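Long-range contact in TRAP dicarboxylate transporter-DctP subunit (PDB 4PE3), which probably captures an as yet unassigned solute, perhaps an organic acid, in the periplasm and delivers it to a TRAP-type membrane transporter: residues A[170-175]-A[209-214]. Numbering follows the deposited sequence.
Sequences KGVKVR and IDAADY. With ZN (zinc ion), chain F.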
loop_
_atom_site.group_PDB
_atom_site.type_symbol
_atom_site.label_atom_id
_atom_site.label_comp_id
_atom_site.label_asym_id
_atom_site.label_seq_id
_atom_site.Cartn_x
_atom_site.Cartn_y
_atom_site.Cartn_z
ATOM N N LYS A 170 9.636 -18.305 13.194
ATOM C CA LYS A 170 10.823 -18.274 14.028
ATOM C C LYS A 170 11.964 -18.940 13.286
ATOM O O LYS A 170 11.830 -20.071 12.790
ATOM C CB LYS A 170 10.570 -18.954 15.379
ATOM C CG LYS A 170 9.665 -18.145 16.286
ATOM C CD LYS A 170 9.401 -18.853 17.611
ATOM C CE LYS A 170 8.621 -17.984 18.579
ATOM N NZ LYS A 170 7.314 -17.529 18.022
ATOM N N GLY A 171 13.072 -18.217 13.167
ATOM C CA GLY A 171 14.275 -18.750 12.548
ATOM C C GLY A 171 14.328 -18.667 11.027
ATOM O O GLY A 171 15.366 -18.958 10.421
ATOM N N VAL A 172 13.228 -18.293 10.382
ATOM C CA VAL A 172 13.165 -18.293 8.916
ATOM C C VAL A 172 13.935 -17.107 8.383
ATOM O O VAL A 172 13.788 -15.986 8.878
ATOM C CB VAL A 172 11.695 -18.226 8.458
ATOM C CG1 VAL A 172 11.582 -18.179 6.953
ATOM C CG2 VAL A 172 10.930 -19.447 9.039
ATOM N N LYS A 173 14.774 -17.361 7.379
ATOM C CA LYS A 173 15.495 -16.311 6.688
ATOM C C LYS A 173 14.555 -15.688 5.675
ATOM O O LYS A 173 14.187 -16.336 4.708
ATOM C CB LYS A 173 16.745 -16.864 6.003
ATOM C CG LYS A 173 17.804 -17.285 7.007
ATOM C CD LYS A 173 18.877 -18.203 6.423
ATOM C CE LYS A 173 18.380 -19.671 6.302
ATOM N NZ LYS A 173 19.450 -20.705 6.026
ATOM N N VAL A 174 14.137 -14.447 5.939
ATOM C CA VAL A 174 13.132 -13.762 5.122
ATOM C C VAL A 174 13.710 -12.523 4.463
ATOM O O VAL A 174 14.118 -11.590 5.147
ATOM C CB VAL A 174 11.941 -13.291 6.012
ATOM C CG1 VAL A 174 10.896 -12.569 5.181
ATOM C CG2 VAL A 174 11.321 -14.444 6.787
ATOM N N ARG A 175 13.782 -12.505 3.135
ATOM C CA ARG A 175 14.140 -11.271 2.452
ATOM C C ARG A 175 13.148 -10.163 2.824
ATOM O O ARG A 175 11.946 -10.296 2.598
ATOM C CB ARG A 175 14.182 -11.470 0.938
ATOM C CG ARG A 175 14.630 -10.220 0.187
ATOM C CD ARG A 175 13.480 -9.387 -0.302
ATOM N NE ARG A 175 13.979 -8.257 -1.092
ATOM C CZ ARG A 175 13.240 -7.522 -1.911
ATOM N NH1 ARG A 175 11.943 -7.762 -2.045
ATOM N NH2 ARG A 175 13.813 -6.534 -2.598
ATOM N N ILE A 209 18.041 -17.437 1.406
ATOM C CA ILE A 209 16.781 -17.144 2.072
ATOM C C ILE A 209 15.812 -18.317 1.905
ATOM O O ILE A 209 15.914 -19.112 0.966
ATOM C CB ILE A 209 16.115 -15.854 1.525
ATOM C CG1 ILE A 209 15.997 -15.929 -0.002
ATOM C CG2 ILE A 209 16.916 -14.628 1.939
ATOM C CD1 ILE A 209 15.236 -14.770 -0.630
ATOM N N ASP A 210 14.864 -18.403 2.827
ATOM C CA ASP A 210 13.822 -19.410 2.857
ATOM C C ASP A 210 12.461 -18.847 2.449
ATOM O O ASP A 210 11.521 -19.576 2.140
ATOM C CB ASP A 210 13.605 -19.914 4.310
ATOM C CG ASP A 210 14.880 -20.381 5.019
ATOM O OD1 ASP A 210 15.585 -21.272 4.496
ATOM O OD2 ASP A 210 15.139 -19.918 6.162
ATOM N N ALA A 211 12.352 -17.525 2.474
ATOM C CA ALA A 211 11.080 -16.829 2.278
ATOM C C ALA A 211 11.371 -15.382 1.875
ATOM O O ALA A 211 12.490 -14.900 2.037
ATOM C CB ALA A 211 10.260 -16.859 3.563
ATOM N N ALA A 212 10.365 -14.677 1.388
ATOM C CA ALA A 212 10.585 -13.318 0.941
ATOM C C ALA A 212 9.346 -12.484 0.876
ATOM O O ALA A 212 8.287 -12.941 0.466
ATOM C CB ALA A 212 11.233 -13.323 -0.452
ATOM N N ASP A 213 9.523 -11.220 1.258
ATOM C CA ASP A 213 8.732 -10.135 0.711
ATOM C C ASP A 213 9.100 -9.983 -0.752
ATOM O O ASP A 213 10.272 -9.858 -1.067
ATOM C CB ASP A 213 9.077 -8.853 1.492
ATOM C CG ASP A 213 8.374 -7.626 0.963
ATOM O OD1 ASP A 213 8.396 -7.396 -0.265
ATOM O OD2 ASP A 213 7.822 -6.858 1.785
ATOM N N TYR A 214 8.118 -10.008 -1.641
ATOM C CA TYR A 214 8.361 -9.660 -3.025
ATOM C C TYR A 214 7.222 -8.726 -3.428
ATOM O O TYR A 214 7.239 -7.515 -3.026
ATOM C CB TYR A 214 8.547 -10.910 -3.908
ATOM C CG TYR A 214 9.208 -10.598 -5.236
ATOM C CD1 TYR A 214 10.541 -10.212 -5.296
ATOM C CD2 TYR A 214 8.491 -10.656 -6.418
ATOM C CE1 TYR A 214 11.139 -9.889 -6.497
ATOM C CE2 TYR A 214 9.087 -10.343 -7.633
ATOM C CZ TYR A 214 10.404 -9.976 -7.653
ATOM O OH TYR A 214 10.987 -9.685 -8.860
HETATM ZN ZN ZN F . 7.154 -6.103 -1.113
HETATM O O HOH W 1 6.722 -4.830 0.499
HETATM O O HOH W 2 8.327 -4.973 -2.268
#
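R175 reaches D213 twice, through its backbone O and its guanidinium, each time at D213's backbone. R175 N donates to A211 O, and R175 O receives D213 N (2.9 Å), the ladder of a parallel pair. Upstream, K173 O takes D210 N at 2.9 Å and, weakly, A211 N. Just before strand 211-213 begins, the D210 carboxylate takes the backbone N of K173, the first residue of its strand: OD2 accepts it at 2.9 Å in a nearly straight bond, on its anti side, while K173 NZ stays 4.2 Å from D210 OD1, beyond a salt bridge. With an alanine in place of D210, K173 N would probably lose this acceptor and the lysine its nearby negative charge.

Strands 173-175 and 211-213 are central in a four-stranded mixed sheet of a family 7 solute-binding protein. V174 CG2 lies near A211 CB on one face, with V172 CG1 from the preceding loop also against A211 CB; on the other, R175 CB meets A212 CB (3.7 Å), and I209 CD1 reaches the same R175 CB.

Bent at chi2 (-95°), R175 swings NH1 onto D213 O, 2.9 Å away and above that carbonyl's plane; NE and NH2 bind L195 O and S197 OG. Beyond it, D213 OD1 (2.0 Å), Y214 O and E155 hold zinc with two waters, and H238 engages D213 OD2.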